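Local coordinates for protein beta-1,3-1,4-glucanase (Caldicellulosiruptor sp. F32, PDB 5H4R) that hydrolyses mixed-linkage beta-1,3-1,4-glucans such as lichenan, as a lichenase of glycoside hydrolase family 5, at residues 343-348 / 390-395; 22-26 / 383-387; 156-160 / 216-220; 222-226 / 257-261. The protein carries 1 engineered substitution. All coordinates share one frame; numbering follows the deposited sequence. Where two conformers were deposited one is given.

Contact 1. Residues 343-348 / 390-395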
loop_
_atom_site.group_PDB
_atom_site.type_symbol
_atom_site.label_atom_id
_atom_site.label_comp_id
_atom_site.label_asym_id
_atom_site.label_seq_id
_atom_site.Cartn_x
_atom_site.Cartn_y
_atom_site.Cartn_z
ATOM N N ALA A 343 -10.834 13.217 3.646
ATOM C CA ALA A 343 -10.983 11.949 2.946
ATOM C C ALA A 343 -11.737 12.126 1.643
ATOM O O ALA A 343 -11.356 11.543 0.611
ATOM C CB ALA A 343 -11.699 10.928 3.834
ATOM N N ALA A 344 -12.788 12.940 1.657
ATOM C CA ALA A 344 -13.511 13.221 0.431
ATOM C C ALA A 344 -12.602 13.906 -0.577
ATOM O O ALA A 344 -12.598 13.560 -1.763
ATOM C CB ALA A 344 -14.728 14.095 0.732
ATOM N N TYR A 345 -11.860 14.919 -0.131
ATOM C CA TYR A 345 -11.026 15.677 -1.053
ATOM C C TYR A 345 -9.935 14.802 -1.645
ATOM O O TYR A 345 -9.697 14.822 -2.860
ATOM C CB TYR A 345 -10.414 16.891 -0.350
ATOM C CG TYR A 345 -9.641 17.761 -1.308
ATOM C CD1 TYR A 345 -10.282 18.770 -2.012
ATOM C CD2 TYR A 345 -8.287 17.573 -1.511
ATOM C CE1 TYR A 345 -9.589 19.571 -2.908
ATOM C CE2 TYR A 345 -7.573 18.387 -2.412
ATOM C CZ TYR A 345 -8.232 19.367 -3.102
ATOM O OH TYR A 345 -7.551 20.170 -3.983
ATOM N N TYR A 346 -9.248 14.029 -0.793
ATOM C CA TYR A 346 -8.134 13.208 -1.238
ATOM C C TYR A 346 -8.598 12.212 -2.297
ATOM O O TYR A 346 -7.981 12.091 -3.362
ATOM C CB TYR A 346 -7.529 12.507 -0.034
ATOM C CG TYR A 346 -6.197 11.851 -0.251
ATOM C CD1 TYR A 346 -6.088 10.676 -0.994
ATOM C CD2 TYR A 346 -5.057 12.346 0.349
ATOM C CE1 TYR A 346 -4.858 10.048 -1.157
ATOM C CE2 TYR A 346 -3.819 11.726 0.176
ATOM C CZ TYR A 346 -3.742 10.584 -0.577
ATOM O OH TYR A 346 -2.534 9.950 -0.725
ATOM N N VAL A 347 -9.718 11.525 -2.039
ATOM C CA VAL A 347 -10.226 10.539 -2.992
ATOM C C VAL A 347 -10.670 11.211 -4.299
ATOM O O VAL A 347 -10.391 10.708 -5.395
ATOM C CB VAL A 347 -11.353 9.713 -2.349
ATOM C CG1 VAL A 347 -12.058 8.843 -3.399
ATOM C CG2 VAL A 347 -10.782 8.842 -1.276
ATOM N N ARG A 348 -11.359 12.351 -4.230
ATOM C CA ARG A 348 -11.757 13.007 -5.483
ATOM C C ARG A 348 -10.549 13.539 -6.256
ATOM O O ARG A 348 -10.480 13.409 -7.491
ATOM C CB ARG A 348 -12.729 14.148 -5.206
ATOM C CG ARG A 348 -13.132 14.952 -6.466
ATOM C CD ARG A 348 -13.758 14.093 -7.543
ATOM N NE ARG A 348 -13.766 14.787 -8.832
ATOM C CZ ARG A 348 -13.820 14.174 -10.018
ATOM N NH1 ARG A 348 -13.876 12.855 -10.094
ATOM N NH2 ARG A 348 -13.807 14.887 -11.140
ATOM N N ALA A 390 -17.727 9.587 3.016
ATOM C CA ALA A 390 -17.047 10.682 2.329
ATOM C C ALA A 390 -16.221 10.159 1.164
ATOM O O ALA A 390 -16.220 10.750 0.074
ATOM C CB ALA A 390 -16.155 11.446 3.312
ATOM N N MET A 391 -15.523 9.043 1.374
ATOM C CA MET A 391 -14.724 8.460 0.310
ATOM C C MET A 391 -15.621 7.877 -0.762
ATOM O O MET A 391 -15.348 8.025 -1.955
ATOM C CB MET A 391 -13.787 7.407 0.889
ATOM C CG MET A 391 -12.791 8.022 1.853
ATOM S SD MET A 391 -11.474 6.907 2.288
ATOM C CE MET A 391 -12.347 5.722 3.329
ATOM N N MET A 392 -16.701 7.210 -0.359
ATOM C CA MET A 392 -17.515 6.516 -1.351
ATOM C C MET A 392 -18.205 7.490 -2.289
ATOM O O MET A 392 -18.497 7.139 -3.443
ATOM C CB MET A 392 -18.531 5.629 -0.650
ATOM C CG MET A 392 -17.913 4.528 0.128
ATOM S SD MET A 392 -16.876 3.474 -0.916
ATOM C CE MET A 392 -15.931 2.675 0.383
ATOM N N LYS A 393 -18.492 8.702 -1.802
ATOM C CA LYS A 393 -19.135 9.719 -2.622
ATOM C C LYS A 393 -18.324 10.042 -3.867
ATOM O O LYS A 393 -18.902 10.342 -4.915
ATOM C CB LYS A 393 -19.350 10.981 -1.794
ATOM C CG LYS A 393 -20.072 12.098 -2.526
ATOM C CD LYS A 393 -20.368 13.251 -1.566
ATOM C CE LYS A 393 -21.020 14.440 -2.272
ATOM N NZ LYS A 393 -22.331 14.079 -2.864
ATOM N N TYR A 394 -16.993 9.966 -3.777
ATOM C CA TYR A 394 -16.114 10.400 -4.854
ATOM C C TYR A 394 -15.241 9.295 -5.438
ATOM O O TYR A 394 -14.477 9.570 -6.358
ATOM C CB TYR A 394 -15.218 11.558 -4.370
ATOM C CG TYR A 394 -16.065 12.764 -3.989
ATOM C CD1 TYR A 394 -16.648 13.523 -4.964
ATOM C CD2 TYR A 394 -16.298 13.103 -2.658
ATOM C CE1 TYR A 394 -17.452 14.627 -4.650
ATOM C CE2 TYR A 394 -17.113 14.200 -2.322
ATOM C CZ TYR A 394 -17.671 14.957 -3.318
ATOM O OH TYR A 394 -18.491 16.050 -3.032
ATOM N N ALA A 395 -15.350 8.054 -4.966
ATOM C CA ALA A 395 -14.426 7.012 -5.404
ATOM C C ALA A 395 -14.688 6.488 -6.814
ATOM O O ALA A 395 -13.741 6.085 -7.510
ATOM C CB ALA A 395 -14.478 5.829 -4.437
HETATM O O HOH W 1 -15.318 11.309 -8.251
#

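Contact 2. Residues 22-26 / 383-387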
loop_
_atom_site.group_PDB
_atom_site.type_symbol
_atom_site.label_atom_id
_atom_site.label_comp_id
_atom_site.label_asym_id
_atom_site.label_seq_id
_atom_site.Cartn_x
_atom_site.Cartn_y
_atom_site.Cartn_z
ATOM N N ARG A 22 -22.901 13.097 12.223
ATOM C CA ARG A 22 -22.000 13.810 13.131
ATOM C C ARG A 22 -21.103 14.790 12.393
ATOM O O ARG A 22 -20.454 15.627 12.992
ATOM C CB ARG A 22 -21.111 12.818 13.897
ATOM C CG ARG A 22 -21.897 11.863 14.781
ATOM C CD ARG A 22 -20.989 10.936 15.554
ATOM N NE ARG A 22 -20.131 10.155 14.677
ATOM C CZ ARG A 22 -19.036 9.529 15.071
ATOM N NH1 ARG A 22 -18.657 9.574 16.347
ATOM N NH2 ARG A 22 -18.312 8.885 14.176
ATOM N N ALA A 23 -21.026 14.629 11.085
ATOM C CA ALA A 23 -20.162 15.446 10.250
ATOM C C ALA A 23 -20.893 15.704 8.947
ATOM O O ALA A 23 -21.869 15.026 8.608
ATOM C CB ALA A 23 -18.812 14.774 9.993
ATOM N N LYS A 24 -20.432 16.710 8.226
ATOM C CA LYS A 24 -21.040 17.106 6.962
ATOM C C LYS A 24 -20.056 16.800 5.846
ATOM O O LYS A 24 -18.944 17.339 5.835
ATOM C CB LYS A 24 -21.406 18.592 6.969
ATOM C CG LYS A 24 -22.036 19.093 5.669
ATOM C CD LYS A 24 -22.178 20.604 5.669
ATOM C CE LYS A 24 -22.442 21.144 4.269
ATOM N NZ LYS A 24 -22.438 22.635 4.230
ATOM N N ILE A 25 -20.454 15.935 4.922
ATOM C CA ILE A 25 -19.580 15.612 3.792
ATOM C C ILE A 25 -19.607 16.783 2.813
ATOM O O ILE A 25 -20.695 17.217 2.416
ATOM C CB ILE A 25 -20.024 14.323 3.115
ATOM C CG1 ILE A 25 -19.958 13.148 4.101
ATOM C CG2 ILE A 25 -19.166 14.043 1.909
ATOM C CD1 ILE A 25 -20.637 11.851 3.570
ATOM N N PRO A 26 -18.459 17.298 2.386
ATOM C CA PRO A 26 -18.456 18.481 1.527
ATOM C C PRO A 26 -18.778 18.139 0.080
ATOM O O PRO A 26 -18.580 17.019 -0.384
ATOM C CB PRO A 26 -17.020 19.004 1.653
ATOM C CG PRO A 26 -16.216 17.775 1.889
ATOM C CD PRO A 26 -17.084 16.890 2.756
ATOM N N VAL A 383 -16.795 2.593 13.100
ATOM C CA VAL A 383 -16.683 3.651 14.103
ATOM C C VAL A 383 -16.839 5.024 13.459
ATOM O O VAL A 383 -17.415 5.945 14.059
ATOM C CB VAL A 383 -15.338 3.518 14.831
ATOM C CG1 VAL A 383 -15.164 4.656 15.824
ATOM C CG2 VAL A 383 -15.279 2.193 15.557
ATOM N N TYR A 384 -16.334 5.163 12.232
ATOM C CA TYR A 384 -16.323 6.425 11.499
ATOM C C TYR A 384 -16.992 6.222 10.146
ATOM O O TYR A 384 -16.355 6.330 9.098
ATOM C CB TYR A 384 -14.893 6.931 11.335
ATOM C CG TYR A 384 -14.242 7.217 12.652
ATOM C CD1 TYR A 384 -14.702 8.254 13.437
ATOM C CD2 TYR A 384 -13.159 6.463 13.111
ATOM C CE1 TYR A 384 -14.139 8.527 14.648
ATOM C CE2 TYR A 384 -12.583 6.720 14.339
ATOM C CZ TYR A 384 -13.062 7.761 15.101
ATOM O OH TYR A 384 -12.529 8.084 16.331
ATOM N N PRO A 385 -18.279 5.889 10.137
ATOM C CA PRO A 385 -18.974 5.726 8.849
ATOM C C PRO A 385 -18.958 6.996 8.011
ATOM O O PRO A 385 -19.054 6.923 6.775
ATOM C CB PRO A 385 -20.392 5.333 9.268
ATOM C CG PRO A 385 -20.552 5.890 10.649
ATOM C CD PRO A 385 -19.182 5.796 11.288
ATOM N N GLU A 386 -18.827 8.160 8.647
ATOM C CA GLU A 386 -18.785 9.418 7.908
ATOM C C GLU A 386 -17.559 9.499 7.005
ATOM O O GLU A 386 -17.623 10.074 5.911
ATOM C CB GLU A 386 -18.797 10.588 8.872
ATOM C CG GLU A 386 -20.024 10.601 9.811
ATOM C CD GLU A 386 -19.837 9.850 11.135
ATOM O OE1 GLU A 386 -18.827 9.133 11.346
ATOM O OE2 GLU A 386 -20.752 10.006 11.982
ATOM N N ILE A 387 -16.418 8.985 7.471
ATOM C CA ILE A 387 -15.211 8.978 6.652
ATOM C C ILE A 387 -15.400 8.029 5.483
ATOM O O ILE A 387 -15.034 8.335 4.347
ATOM C CB ILE A 387 -13.978 8.603 7.500
ATOM C CG1 ILE A 387 -13.696 9.673 8.566
ATOM C CG2 ILE A 387 -12.756 8.394 6.621
ATOM C CD1 ILE A 387 -12.525 9.375 9.526
#

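Contact 3. Residues 156-160 / 216-220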
loop_
_atom_site.group_PDB
_atom_site.type_symbol
_atom_site.label_atom_id
_atom_site.label_comp_id
_atom_site.label_asym_id
_atom_site.label_seq_id
_atom_site.Cartn_x
_atom_site.Cartn_y
_atom_site.Cartn_z
ATOM N N LEU A 156 23.089 -6.343 -1.301
ATOM C CA LEU A 156 22.267 -6.552 -2.491
ATOM C C LEU A 156 22.158 -8.036 -2.847
ATOM O O LEU A 156 21.085 -8.491 -3.262
ATOM C CB LEU A 156 22.820 -5.743 -3.670
ATOM C CG LEU A 156 22.034 -5.829 -4.991
ATOM C CD1 LEU A 156 20.614 -5.317 -4.837
ATOM C CD2 LEU A 156 22.767 -5.060 -6.095
ATOM N N GLN A 157 23.244 -8.804 -2.717
ATOM C CA GLN A 157 23.186 -10.210 -3.114
ATOM C C GLN A 157 22.165 -10.980 -2.270
ATOM O O GLN A 157 21.360 -11.758 -2.801
ATOM C CB GLN A 157 24.571 -10.849 -3.017
ATOM C CG GLN A 157 24.559 -12.345 -3.282
ATOM C CD GLN A 157 25.918 -12.989 -3.122
ATOM O OE1 GLN A 157 26.952 -12.364 -3.362
ATOM N NE2 GLN A 157 25.925 -14.248 -2.700
ATOM N N THR A 158 22.165 -10.755 -0.956
ATOM C CA THR A 158 21.148 -11.379 -0.108
ATOM C C THR A 158 19.755 -10.831 -0.396
ATOM O O THR A 158 18.770 -11.580 -0.349
ATOM C CB THR A 158 21.525 -11.177 1.347
ATOM O OG1 THR A 158 22.772 -11.849 1.578
ATOM C CG2 THR A 158 20.468 -11.776 2.257
ATOM N N SER A 159 19.647 -9.546 -0.722
ATOM C CA SER A 159 18.335 -8.988 -1.039
ATOM C C SER A 159 17.755 -9.604 -2.308
ATOM O O SER A 159 16.556 -9.898 -2.368
ATOM C CB SER A 159 18.433 -7.471 -1.176
ATOM O OG SER A 159 18.816 -6.905 0.061
ATOM N N ILE A 160 18.586 -9.799 -3.333
ATOM C CA ILE A 160 18.151 -10.488 -4.547
ATOM C C ILE A 160 17.641 -11.882 -4.207
ATOM O O ILE A 160 16.582 -12.307 -4.679
ATOM C CB ILE A 160 19.307 -10.544 -5.568
ATOM C CG1 ILE A 160 19.579 -9.145 -6.136
ATOM C CG2 ILE A 160 18.991 -11.511 -6.694
ATOM C CD1 ILE A 160 20.868 -9.011 -6.907
ATOM N N LYS A 216 17.058 -2.569 -9.307
ATOM C CA LYS A 216 17.472 -3.946 -9.548
ATOM C C LYS A 216 16.501 -4.923 -8.908
ATOM O O LYS A 216 16.111 -5.934 -9.516
ATOM C CB LYS A 216 18.879 -4.172 -8.990
ATOM C CG LYS A 216 19.335 -5.631 -8.942
ATOM C CD LYS A 216 19.492 -6.250 -10.358
ATOM C CE LYS A 216 20.172 -7.615 -10.283
ATOM N NZ LYS A 216 20.217 -8.294 -11.605
ATOM N N LEU A 217 16.125 -4.659 -7.660
ATOM C CA LEU A 217 15.256 -5.586 -6.940
ATOM C C LEU A 217 13.842 -5.590 -7.507
ATOM O O LEU A 217 13.176 -6.630 -7.478
ATOM C CB LEU A 217 15.257 -5.225 -5.463
ATOM C CG LEU A 217 16.620 -5.441 -4.788
ATOM C CD1 LEU A 217 16.722 -4.737 -3.428
ATOM C CD2 LEU A 217 16.904 -6.934 -4.630
ATOM N N ASN A 218 13.378 -4.458 -8.044
ATOM C CA ASN A 218 12.087 -4.437 -8.727
ATOM C C ASN A 218 12.140 -5.225 -10.025
ATOM O O ASN A 218 11.175 -5.920 -10.372
ATOM C CB ASN A 218 11.631 -3.003 -8.998
ATOM C CG ASN A 218 11.029 -2.328 -7.784
ATOM O OD1 ASN A 218 10.582 -2.975 -6.841
ATOM N ND2 ASN A 218 10.965 -0.993 -7.831
ATOM N N GLN A 219 13.272 -5.197 -10.711
ATOM C CA GLN A 219 13.424 -6.011 -11.912
ATOM C C GLN A 219 13.479 -7.495 -11.570
ATOM O O GLN A 219 12.883 -8.325 -12.270
ATOM C CB GLN A 219 14.679 -5.580 -12.669
ATOM C CG GLN A 219 14.838 -6.292 -13.966
ATOM C CD GLN A 219 13.826 -5.844 -14.989
ATOM O OE1 GLN A 219 13.825 -4.678 -15.423
ATOM N NE2 GLN A 219 12.958 -6.749 -15.385
ATOM N N VAL A 220 14.180 -7.852 -10.484
ATOM C CA VAL A 220 14.210 -9.237 -10.023
ATOM C C VAL A 220 12.803 -9.723 -9.714
ATOM O O VAL A 220 12.412 -10.847 -10.086
ATOM C CB VAL A 220 15.140 -9.349 -8.799
ATOM C CG1 VAL A 220 15.023 -10.713 -8.127
ATOM C CG2 VAL A 220 16.573 -9.101 -9.229
#

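Contact 4. Residues 222-226 / 257-261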
loop_
_atom_site.group_PDB
_atom_site.type_symbol
_atom_site.label_atom_id
_atom_site.label_comp_id
_atom_site.label_asym_id
_atom_site.label_seq_id
_atom_site.Cartn_x
_atom_site.Cartn_y
_atom_site.Cartn_z
ATOM N N VAL A 222 9.861 -8.641 -10.925
ATOM C CA VAL A 222 9.082 -8.871 -12.139
ATOM C C VAL A 222 9.537 -10.155 -12.820
ATOM O O VAL A 222 8.717 -11.008 -13.189
ATOM C CB VAL A 222 9.180 -7.663 -13.080
ATOM C CG1 VAL A 222 8.521 -7.948 -14.426
ATOM C CG2 VAL A 222 8.533 -6.460 -12.419
ATOM N N ASP A 223 10.849 -10.310 -13.006
ATOM C CA ASP A 223 11.352 -11.488 -13.705
ATOM C C ASP A 223 10.960 -12.758 -12.961
ATOM O O ASP A 223 10.603 -13.774 -13.575
ATOM C CB ASP A 223 12.873 -11.407 -13.859
ATOM C CG ASP A 223 13.329 -10.298 -14.815
ATOM O OD1 ASP A 223 12.498 -9.785 -15.587
ATOM O OD2 ASP A 223 14.542 -9.981 -14.824
ATOM N N THR A 224 11.029 -12.722 -11.628
ATOM C CA THR A 224 10.699 -13.905 -10.838
ATOM C C THR A 224 9.237 -14.275 -11.017
ATOM O O THR A 224 8.904 -15.445 -11.252
ATOM C CB THR A 224 11.017 -13.636 -9.359
ATOM O OG1 THR A 224 12.435 -13.473 -9.209
ATOM C CG2 THR A 224 10.560 -14.772 -8.482
ATOM N N VAL A 225 8.353 -13.291 -10.912
ATOM C CA VAL A 225 6.923 -13.571 -11.026
ATOM C C VAL A 225 6.599 -14.116 -12.414
ATOM O O VAL A 225 5.855 -15.092 -12.553
ATOM C CB VAL A 225 6.097 -12.314 -10.711
ATOM C CG1 VAL A 225 4.619 -12.553 -11.051
ATOM C CG2 VAL A 225 6.257 -11.934 -9.244
ATOM N N ARG A 226 7.084 -13.448 -13.458
ATOM C CA ARG A 226 6.729 -13.859 -14.808
ATOM C C ARG A 226 7.202 -15.278 -15.102
ATOM O O ARG A 226 6.578 -16.000 -15.906
ATOM C CB ARG A 226 7.316 -12.891 -15.820
ATOM C CG ARG A 226 6.825 -11.454 -15.705
ATOM C CD ARG A 226 5.335 -11.366 -15.688
ATOM N NE ARG A 226 4.872 -9.982 -15.845
ATOM C CZ ARG A 226 3.706 -9.531 -15.397
ATOM N NH1 ARG A 226 2.888 -10.342 -14.734
ATOM N NH2 ARG A 226 3.369 -8.265 -15.613
ATOM N N PRO A 257 10.536 -1.458 -14.353
ATOM C CA PRO A 257 11.154 -2.698 -14.835
ATOM C C PRO A 257 10.683 -3.073 -16.227
ATOM O O PRO A 257 9.524 -2.862 -16.589
ATOM C CB PRO A 257 10.695 -3.758 -13.822
ATOM C CG PRO A 257 10.190 -3.041 -12.684
ATOM C CD PRO A 257 9.814 -1.647 -13.089
ATOM N N LYS A 258 11.587 -3.688 -16.976
ATOM C CA LYS A 258 11.234 -4.315 -18.241
ATOM C C LYS A 258 10.358 -5.523 -17.956
ATOM O O LYS A 258 10.597 -6.265 -17.006
ATOM C CB LYS A 258 12.497 -4.721 -18.995
ATOM C CG LYS A 258 13.493 -3.596 -19.177
ATOM C CD LYS A 258 12.900 -2.366 -19.858
ATOM C CE LYS A 258 12.480 -2.650 -21.292
ATOM N NZ LYS A 258 11.975 -1.418 -21.969
ATOM N N ASP A 259 9.333 -5.719 -18.777
ATOM C CA ASP A 259 8.334 -6.739 -18.508
ATOM C C ASP A 259 8.236 -7.655 -19.710
ATOM O O ASP A 259 8.076 -7.193 -20.843
ATOM C CB ASP A 259 6.972 -6.095 -18.197
ATOM C CG ASP A 259 5.956 -7.087 -17.666
ATOM O OD1 ASP A 259 6.234 -8.307 -17.691
ATOM O OD2 ASP A 259 4.881 -6.626 -17.208
ATOM N N SER A 260 8.351 -8.954 -19.472
ATOM C CA SER A 260 8.270 -9.912 -20.561
ATOM C C SER A 260 6.837 -10.286 -20.913
ATOM O O SER A 260 6.630 -10.975 -21.922
ATOM C CB SER A 260 9.054 -11.163 -20.187
ATOM O OG SER A 260 8.480 -11.755 -19.036
ATOM N N SER A 261 5.856 -9.831 -20.136
ATOM C CA SER A 261 4.458 -10.109 -20.440
ATOM C C SER A 261 4.138 -9.730 -21.876
ATOM O O SER A 261 4.485 -8.638 -22.335
ATOM C CB SER A 261 3.557 -9.328 -19.484
ATOM O OG SER A 261 2.194 -9.491 -19.841
HETATM O O HOH W 2 10.516 -9.236 -17.207
#

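Contact 1. Residues 343-348 / 390-395
Arg348 CB and Ala344 O come up obliquely to the Tyr394 ring, Arg348 CB 3.8 Å from Tyr394 CG and Ala344 O 3.8 Å from Tyr394 CD2; Ala344 CB also packs on CD2. From the preceding residue, Lys393 CG rests over one face of the ring, near the rim. Farther along the arginine the chain passes the CD1 side of the ring, and the guanidinium ends tilted 39° from the ring plane. Deeper in, Val347 divides its branches. CG1, anti to the backbone N (chi1 170°), reaches to 3.6 Å from Ala395 CA, while CG2 meets Met391 CG at 3.8 Å; that same Met391 CG also touches Ala343 CB. Ala344 against Ala390 lets the axes approach to 7.7 Å. The two segments belong to the last two large helices of the (beta/alpha)8 barrel, neighbours running nearly parallel. Polar ends turn to other partners: Tyr394 OH bonds to Pro26 O and Ile28 N, and Arg348 NH2 to Ile30 O. No direct hydrogen bond crosses; one water takes a bond from Arg348 NH1 (2.8 Å) and gives one to Tyr394 O. Cohesion between the helices is therefore mainly apolar, with water bridging the polar groups at one end.

Contact 2. Residues 22-26 / 383-387
Glu386 and Arg22 meet in a two-pronged salt bridge. The guanidinium presents its NE side: Arg22 NE reaches Glu386 OE2 at 2.8 Å in a nearly straight bond (177°), and Arg22 NH2 reaches Glu386 OE1 at 2.9 Å. Both oxygens are met on their syn sides and lie close to the guanidinium plane, yet the carboxylate is turned 33° from that plane, so the pair is twisted rather than flat. The bend of Glu386 at chi2 (90°) swings its carboxylate across the arginine chain, and OE2 also comes within 3.4 Å of Arg22 CB. In the fold this ties the first modelled residue of the N-terminal arm to the opening turn of helix 385-395, the last helix of the (beta/alpha)8 barrel; Tyr384 holds its N-cap position. A carboxylate so near a helix N-terminus is probably favoured by the helix dipole as well. Ala23 follows the arginine inward, its CB 4.3 Å from Glu386 CB, and its backbone N is buried by the contact without a partner in the model. The same Arg22 NH2 also lies 3.7 Å from Tyr384 CD1, obliquely to a ring that makes its cation-pi contact with Arg339. Arg22 also touches a crystal neighbour.

Contact 3. Residues 156-160 / 216-220
Leu217 reaches across to the backbone at Ser159 and Ile160, in the first turns of helix 156-173. With CG on the side of its own backbone N (chi1 -66°), its two methyls are aimed across the gap: CD2 lands 3.6 Å from both Ser159 C and Ile160 N, and CD1 lies 3.9 Å from Ser159 CB. The leucine that answers it has a different chi1. Leu156 carries CG anti to the backbone N (chi1 -178°), which sends CD1 to 4.0 Å from Leu217 CG, and the two leucines overlap side by side, pointing opposite ways. These helices, 156-173 and 205-226, follow the third and fourth strands of the (beta/alpha)8 barrel and are neighbours in its outer ring. Their axes here lie 10.5 Å apart and run 24° from parallel, so branched apolar side chains fill the space between. Ile160 closes one flank. Its CG1 touches Leu217 CD2 at 3.8 Å, while CD1 meets the aliphatic part of Lys216, 3.7 Å from CE. Bent at chi2 and extended beyond it, the lysine chain crosses the isoleucine at a slant, touching through CE. On the next turn Val220 CG2 comes to 4.3 Å from Ile160 CG2, and Val163 of helix 156-173 touches both Val220 and Leu217. Ser159 offers only its CB here: its OG finds its strongest partner in Tyr150 O.

Contact 4. Residues 222-226 / 257-261
Asp259 OD1 is gripped by two donors from opposite faces of its carboxylate: Arg226 NE, at 2.8 Å, and the backbone N of Ser261, at 2.9 Å. The second bond closes an Asx turn, and the first belongs to a salt bridge that fastens the end of helix 205-226, the helix after the fourth barrel strand of this (beta/alpha)8 fold, to the loop leading into strand 267-272. Arg226 approaches side-on, and its NH2 bonds to Asp259 OD2 at 2.7 Å, using the syn lone pair. The two planes are only 12° apart, so guanidinium and carboxylate are nearly coplanar, while Ser261 CB sits over one guanidinium face. The remaining nitrogen, Arg226 NH1, goes to the backbone oxygens of Asn232 and Arg235. The buried charge thus has an acidic partner and two carbonyls, and its rotation is probably well fixed. One turn earlier, Val222 spreads its two methyls against the loop: CG2 packs on Pro257 CB at 3.7 Å, and CG1, anti to the backbone N (chi1 173°), lies beside Lys258 O. Ser260 OG rests against the aliphatic start of Arg226. On the more exposed side, Asp223 OD1 accepts from Gln219 NE2 and from a water at 2.6 Å; that water also gives a hydrogen bond to Lys258 O, at 3.0 Å, and takes a weak one from Ser260 N.

Overall arrangement
All four contacts lie on the outer layer of one (beta/alpha)8 barrel, in two groups. Contacts 1 and 2 share helix 385-395, have centres 11 Å apart and touch, while contacts 3 and 4 share helix 205-226, with centres 13 Å apart, and meet where Gln219 reaches the loop at Lys258. Centres in different groups are 33 to 43 Å apart; contact 2 lies opposite both 3 and 4 about the chain's centre, and contact 1 opposite 3. Along the chain contact 3 closes before contact 4 opens, and contact 4 before contact 1; contact 2 spans both 3 and 4 and interleaves with contact 1, bringing the N-terminal arm against the C-terminal helix. They thus join peripheral elements around the barrel whose pocket holds the bound glycan.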